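Local coordinates for Sn-glycerol-3-phosphate ABC transporter substrate-binding protein UspB (Mycobacterium tuberculosis, PDB 4MFI) that probably serves as the substrate-binding subunit of an ABC transporter, capturing glycerophosphocholine for uptake by the mycobacterium, at residues 31-43 against 314-326. Sequence-based numbering, arbitrary orientation.
Sequences SVKSGSGPIDFWS and KLSEERKVNALKF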
loop_
_atom_site.group_PDB
_atom_site.type_symbol
_atom_site.label_atom_id
_atom_site.label_comp_id
_atom_site.label_asym_id
_atom_site.label_seq_id
_atom_site.Cartn_x
_atom_site.Cartn_y
_atom_site.Cartn_z
ATOM N N SER A 31 2.461 34.007 -9.680
ATOM C CA SER A 31 1.666 33.126 -8.832
ATOM C C SER A 31 1.901 31.652 -9.154
ATOM O O SER A 31 1.648 30.789 -8.316
ATOM C CB SER A 31 0.175 33.460 -8.942
ATOM O OG SER A 31 -0.264 33.413 -10.290
ATOM N N VAL A 32 2.378 31.356 -10.361
ATOM C CA VAL A 32 2.670 29.965 -10.708
ATOM C C VAL A 32 4.085 29.730 -11.223
ATOM O O VAL A 32 4.785 30.659 -11.648
ATOM C CB VAL A 32 1.663 29.366 -11.729
ATOM C CG1 VAL A 32 0.236 29.473 -11.214
ATOM C CG2 VAL A 32 1.805 30.026 -13.088
ATOM N N LYS A 33 4.491 28.465 -11.177
ATOM C CA LYS A 33 5.746 28.033 -11.764
ATOM C C LYS A 33 5.576 27.996 -13.274
ATOM O O LYS A 33 4.799 27.202 -13.810
ATOM C CB LYS A 33 6.126 26.644 -11.253
ATOM C CG LYS A 33 7.530 26.215 -11.640
ATOM C CD LYS A 33 7.843 24.831 -11.116
ATOM C CE LYS A 33 9.304 24.490 -11.342
ATOM N NZ LYS A 33 9.625 23.108 -10.897
ATOM N N SER A 34 6.306 28.864 -13.957
ATOM C CA SER A 34 6.203 28.965 -15.401
ATOM C C SER A 34 7.601 28.929 -16.005
ATOM O O SER A 34 8.594 28.837 -15.284
ATOM C CB SER A 34 5.487 30.259 -15.777
ATOM O OG SER A 34 6.120 31.379 -15.181
ATOM N N GLY A 35 7.689 28.990 -17.326
ATOM C CA GLY A 35 8.991 29.009 -17.964
ATOM C C GLY A 35 9.477 27.643 -18.406
ATOM O O GLY A 35 8.755 26.647 -18.301
ATOM N N SER A 36 10.718 27.599 -18.881
ATOM C CA SER A 36 11.223 26.438 -19.606
ATOM C C SER A 36 12.334 25.670 -18.896
ATOM O O SER A 36 13.091 24.942 -19.542
ATOM C CB SER A 36 11.716 26.868 -20.988
ATOM O OG SER A 36 12.805 27.771 -20.878
ATOM N N GLY A 37 12.440 25.823 -17.579
ATOM C CA GLY A 37 13.392 25.033 -16.818
ATOM C C GLY A 37 12.972 23.575 -16.845
ATOM O O GLY A 37 11.827 23.272 -17.179
ATOM N N PRO A 38 13.892 22.663 -16.501
ATOM C CA PRO A 38 13.617 21.221 -16.539
ATOM C C PRO A 38 12.437 20.828 -15.664
ATOM O O PRO A 38 12.099 21.539 -14.709
ATOM C CB PRO A 38 14.900 20.605 -15.971
ATOM C CG PRO A 38 15.959 21.622 -16.234
ATOM C CD PRO A 38 15.278 22.953 -16.087
ATOM N N ILE A 39 11.812 19.706 -16.004
ATOM C CA ILE A 39 10.797 19.095 -15.158
ATOM C C ILE A 39 11.448 18.628 -13.855
ATOM O O ILE A 39 12.351 17.787 -13.879
ATOM C CB ILE A 39 10.146 17.895 -15.873
ATOM C CG1 ILE A 39 9.431 18.365 -17.145
ATOM C CG2 ILE A 39 9.178 17.164 -14.943
ATOM C CD1 ILE A 39 9.000 17.237 -18.075
ATOM N N ASP A 40 11.003 19.178 -12.726
ATOM C CA ASP A 40 11.560 18.812 -11.425
ATOM C C ASP A 40 10.750 17.671 -10.817
ATOM O O ASP A 40 9.567 17.835 -10.504
ATOM C CB ASP A 40 11.591 20.028 -10.486
ATOM C CG ASP A 40 12.620 21.077 -10.908
ATOM O OD1 ASP A 40 13.755 20.695 -11.270
ATOM O OD2 ASP A 40 12.295 22.289 -10.893
ATOM N N PHE A 41 11.386 16.510 -10.686
ATOM C CA PHE A 41 10.748 15.299 -10.177
ATOM C C PHE A 41 11.272 15.033 -8.770
ATOM O O PHE A 41 12.439 14.674 -8.586
ATOM C CB PHE A 41 11.048 14.124 -11.121
ATOM C CG PHE A 41 10.568 12.785 -10.628
ATOM C CD1 PHE A 41 9.500 12.681 -9.741
ATOM C CD2 PHE A 41 11.197 11.622 -11.053
ATOM C CE1 PHE A 41 9.073 11.441 -9.283
ATOM C CE2 PHE A 41 10.771 10.376 -10.607
ATOM C CZ PHE A 41 9.706 10.286 -9.723
ATOM N N TRP A 42 10.405 15.234 -7.781
ATOM C CA TRP A 42 10.756 15.023 -6.380
ATOM C C TRP A 42 10.393 13.617 -5.935
ATOM O O TRP A 42 9.213 13.259 -5.862
ATOM C CB TRP A 42 10.032 16.028 -5.486
ATOM C CG TRP A 42 10.559 17.427 -5.573
ATOM C CD1 TRP A 42 11.370 17.952 -6.543
ATOM C CD2 TRP A 42 10.314 18.485 -4.641
ATOM N NE1 TRP A 42 11.639 19.273 -6.269
ATOM C CE2 TRP A 42 11.001 19.624 -5.107
ATOM C CE3 TRP A 42 9.577 18.580 -3.456
ATOM C CZ2 TRP A 42 10.967 20.846 -4.432
ATOM C CZ3 TRP A 42 9.546 19.793 -2.787
ATOM C CH2 TRP A 42 10.238 20.907 -3.275
ATOM N N SER A 43 11.415 12.823 -5.635
ATOM C CA SER A 43 11.226 11.437 -5.229
ATOM C C SER A 43 12.045 11.105 -3.984
ATOM O O SER A 43 13.075 11.731 -3.719
ATOM C CB SER A 43 11.636 10.506 -6.372
ATOM O OG SER A 43 11.505 9.146 -5.997
ATOM N N LYS A 314 -0.121 24.751 -8.820
ATOM C CA LYS A 314 0.463 26.057 -9.144
ATOM C C LYS A 314 1.555 26.002 -10.220
ATOM O O LYS A 314 2.567 26.699 -10.142
ATOM C CB LYS A 314 0.954 26.779 -7.889
ATOM C CG LYS A 314 2.139 26.147 -7.201
ATOM C CD LYS A 314 2.861 27.173 -6.341
ATOM C CE LYS A 314 1.895 27.928 -5.448
ATOM N NZ LYS A 314 2.596 28.754 -4.428
ATOM N N LEU A 315 1.330 25.172 -11.228
ATOM C CA LEU A 315 2.160 25.165 -12.425
ATOM C C LEU A 315 1.390 25.856 -13.538
ATOM O O LEU A 315 0.157 25.868 -13.529
ATOM C CB LEU A 315 2.456 23.731 -12.870
ATOM C CG LEU A 315 3.118 22.716 -11.939
ATOM C CD1 LEU A 315 3.525 21.480 -12.746
ATOM C CD2 LEU A 315 4.306 23.297 -11.193
ATOM N N SER A 316 2.107 26.423 -14.504
ATOM C CA SER A 316 1.466 26.882 -15.730
ATOM C C SER A 316 0.846 25.680 -16.440
ATOM O O SER A 316 1.232 24.531 -16.187
ATOM C CB SER A 316 2.483 27.551 -16.648
ATOM O OG SER A 316 3.385 26.595 -17.182
ATOM N N GLU A 317 -0.120 25.935 -17.322
ATOM C CA GLU A 317 -0.754 24.850 -18.065
ATOM C C GLU A 317 0.256 24.055 -18.886
ATOM O O GLU A 317 0.188 22.827 -18.927
ATOM C CB GLU A 317 -1.894 25.359 -18.954
ATOM C CG GLU A 317 -3.263 25.319 -18.279
ATOM C CD GLU A 317 -3.674 23.915 -17.846
ATOM O OE1 GLU A 317 -3.226 22.929 -18.478
ATOM O OE2 GLU A 317 -4.449 23.798 -16.872
ATOM N N GLU A 318 1.197 24.750 -19.524
ATOM C CA GLU A 318 2.231 24.075 -20.307
ATOM C C GLU A 318 3.039 23.116 -19.438
ATOM O O GLU A 318 3.296 21.975 -19.834
ATOM C CB GLU A 318 3.167 25.080 -20.992
ATOM C CG GLU A 318 4.416 24.431 -21.599
ATOM C CD GLU A 318 5.186 25.350 -22.537
ATOM O OE1 GLU A 318 4.563 26.243 -23.153
ATOM O OE2 GLU A 318 6.418 25.175 -22.665
ATOM N N ARG A 319 3.434 23.570 -18.252
ATOM C CA ARG A 319 4.209 22.711 -17.364
ATOM C C ARG A 319 3.395 21.522 -16.858
ATOM O O ARG A 319 3.947 20.443 -16.662
ATOM C CB ARG A 319 4.817 23.502 -16.201
ATOM C CG ARG A 319 5.856 24.525 -16.652
ATOM C CD ARG A 319 6.712 25.045 -15.503
ATOM N NE ARG A 319 7.650 24.035 -15.018
ATOM C CZ ARG A 319 8.866 23.840 -15.523
ATOM N NH1 ARG A 319 9.303 24.589 -16.535
ATOM N NH2 ARG A 319 9.649 22.897 -15.020
ATOM N N LYS A 320 2.090 21.705 -16.666
ATOM C CA LYS A 320 1.240 20.585 -16.250
ATOM C C LYS A 320 1.179 19.501 -17.322
ATOM O O LYS A 320 1.258 18.305 -17.018
ATOM C CB LYS A 320 -0.177 21.055 -15.901
ATOM C CG LYS A 320 -0.255 21.860 -14.628
ATOM C CD LYS A 320 -1.687 22.216 -14.286
ATOM C CE LYS A 320 -1.717 23.102 -13.060
ATOM N NZ LYS A 320 -3.086 23.576 -12.735
ATOM N N VAL A 321 1.028 19.920 -18.576
ATOM C CA VAL A 321 1.014 18.980 -19.684
ATOM C C VAL A 321 2.325 18.194 -19.725
ATOM O O VAL A 321 2.310 16.971 -19.843
ATOM C CB VAL A 321 0.765 19.702 -21.017
ATOM C CG1 VAL A 321 0.992 18.766 -22.194
ATOM C CG2 VAL A 321 -0.651 20.250 -21.040
ATOM N N ASN A 322 3.455 18.886 -19.608
ATOM C CA ASN A 322 4.746 18.196 -19.651
ATOM C C ASN A 322 4.931 17.243 -18.478
ATOM O O ASN A 322 5.478 16.146 -18.630
ATOM C CB ASN A 322 5.901 19.196 -19.715
ATOM C CG ASN A 322 5.930 19.960 -21.018
ATOM O OD1 ASN A 322 5.429 19.485 -22.039
ATOM N ND2 ASN A 322 6.523 21.150 -20.996
ATOM N N ALA A 323 4.465 17.664 -17.310
ATOM C CA ALA A 323 4.529 16.827 -16.122
ATOM C C ALA A 323 3.737 15.531 -16.321
ATOM O O ALA A 323 4.204 14.445 -15.953
ATOM C CB ALA A 323 4.030 17.594 -14.908
ATOM N N LEU A 324 2.551 15.635 -16.920
ATOM C CA LEU A 324 1.750 14.439 -17.165
ATOM C C LEU A 324 2.370 13.540 -18.233
ATOM O O LEU A 324 2.306 12.313 -18.123
ATOM C CB LEU A 324 0.298 14.778 -17.524
ATOM C CG LEU A 324 -0.551 13.517 -17.736
ATOM C CD1 LEU A 324 -0.628 12.693 -16.446
ATOM C CD2 LEU A 324 -1.933 13.822 -18.257
ATOM N N LYS A 325 2.968 14.137 -19.264
ATOM C CA LYS A 325 3.691 13.338 -20.255
ATOM C C LYS A 325 4.751 12.478 -19.570
ATOM O O LYS A 325 4.918 11.293 -19.894
ATOM C CB LYS A 325 4.349 14.234 -21.303
ATOM C CG LYS A 325 3.370 14.876 -22.267
ATOM C CD LYS A 325 4.078 15.892 -23.159
ATOM C CE LYS A 325 3.133 16.497 -24.179
ATOM N NZ LYS A 325 3.792 17.585 -24.956
ATOM N N PHE A 326 5.466 13.072 -18.619
ATOM C CA PHE A 326 6.463 12.324 -17.863
ATOM C C PHE A 326 5.832 11.210 -17.034
ATOM O O PHE A 326 6.269 10.055 -17.092
ATOM C CB PHE A 326 7.274 13.251 -16.955
ATOM C CG PHE A 326 8.290 12.527 -16.120
ATOM C CD1 PHE A 326 9.469 12.063 -16.689
ATOM C CD2 PHE A 326 8.054 12.286 -14.772
ATOM C CE1 PHE A 326 10.402 11.386 -15.928
ATOM C CE2 PHE A 326 8.986 11.608 -14.001
ATOM C CZ PHE A 326 10.163 11.160 -14.581
HETATM O O HOH W 1 5.034 27.969 -18.782
HETATM O O HOH W 2 7.548 24.263 -20.205
#
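Arg319 reaches from the first turn of helix 317-330 into the bend that residues 35-38 make ahead of strand 39-43, where most of its side-chain atoms from CG outward meet backbone oxygens. Beyond CB, CG lies 4.0 Å from Gly35 O, and CD comes to 3.3 Å from Lys33 O. The chain then turns at chi3 (72°), which sets NE beside the aliphatic part of Lys33 and swings the guanidinium among three carbonyls, all met at its edge. NH1 donates to Gly35 O at 2.8 Å and shares Gly37 O with NH2, the two nitrogens approaching that oxygen end-on from the same face of its carbonyl plane. A weak bond joins NH2 to Pro38 O. The like charge of Lys33 NZ nearby is probably offset by Asp40, its salt-bridge partner, and by Asp96, which pairs with both cations.

In this periplasmic-binding-protein fold, the contact lays the lead-in to strand 39-43 across the start of a helix that packs beside the sheet. Lys33 forms a single beta bridge with Leu315: its N donates to Lys314 O (2.8 Å), its O accepts from Ser316 N (2.9 Å). Ser316 OG N-caps the helix through Arg319 N, and a water links this hydroxyl to Gly35 N.

Farther along, Ile39 CD1 rests 4.0 Å from Asn322 CB, while Phe326 CE2 sits over one face of the Phe41 ring, 3.7 Å from Phe41 CD2, the two planes inclined at 59°.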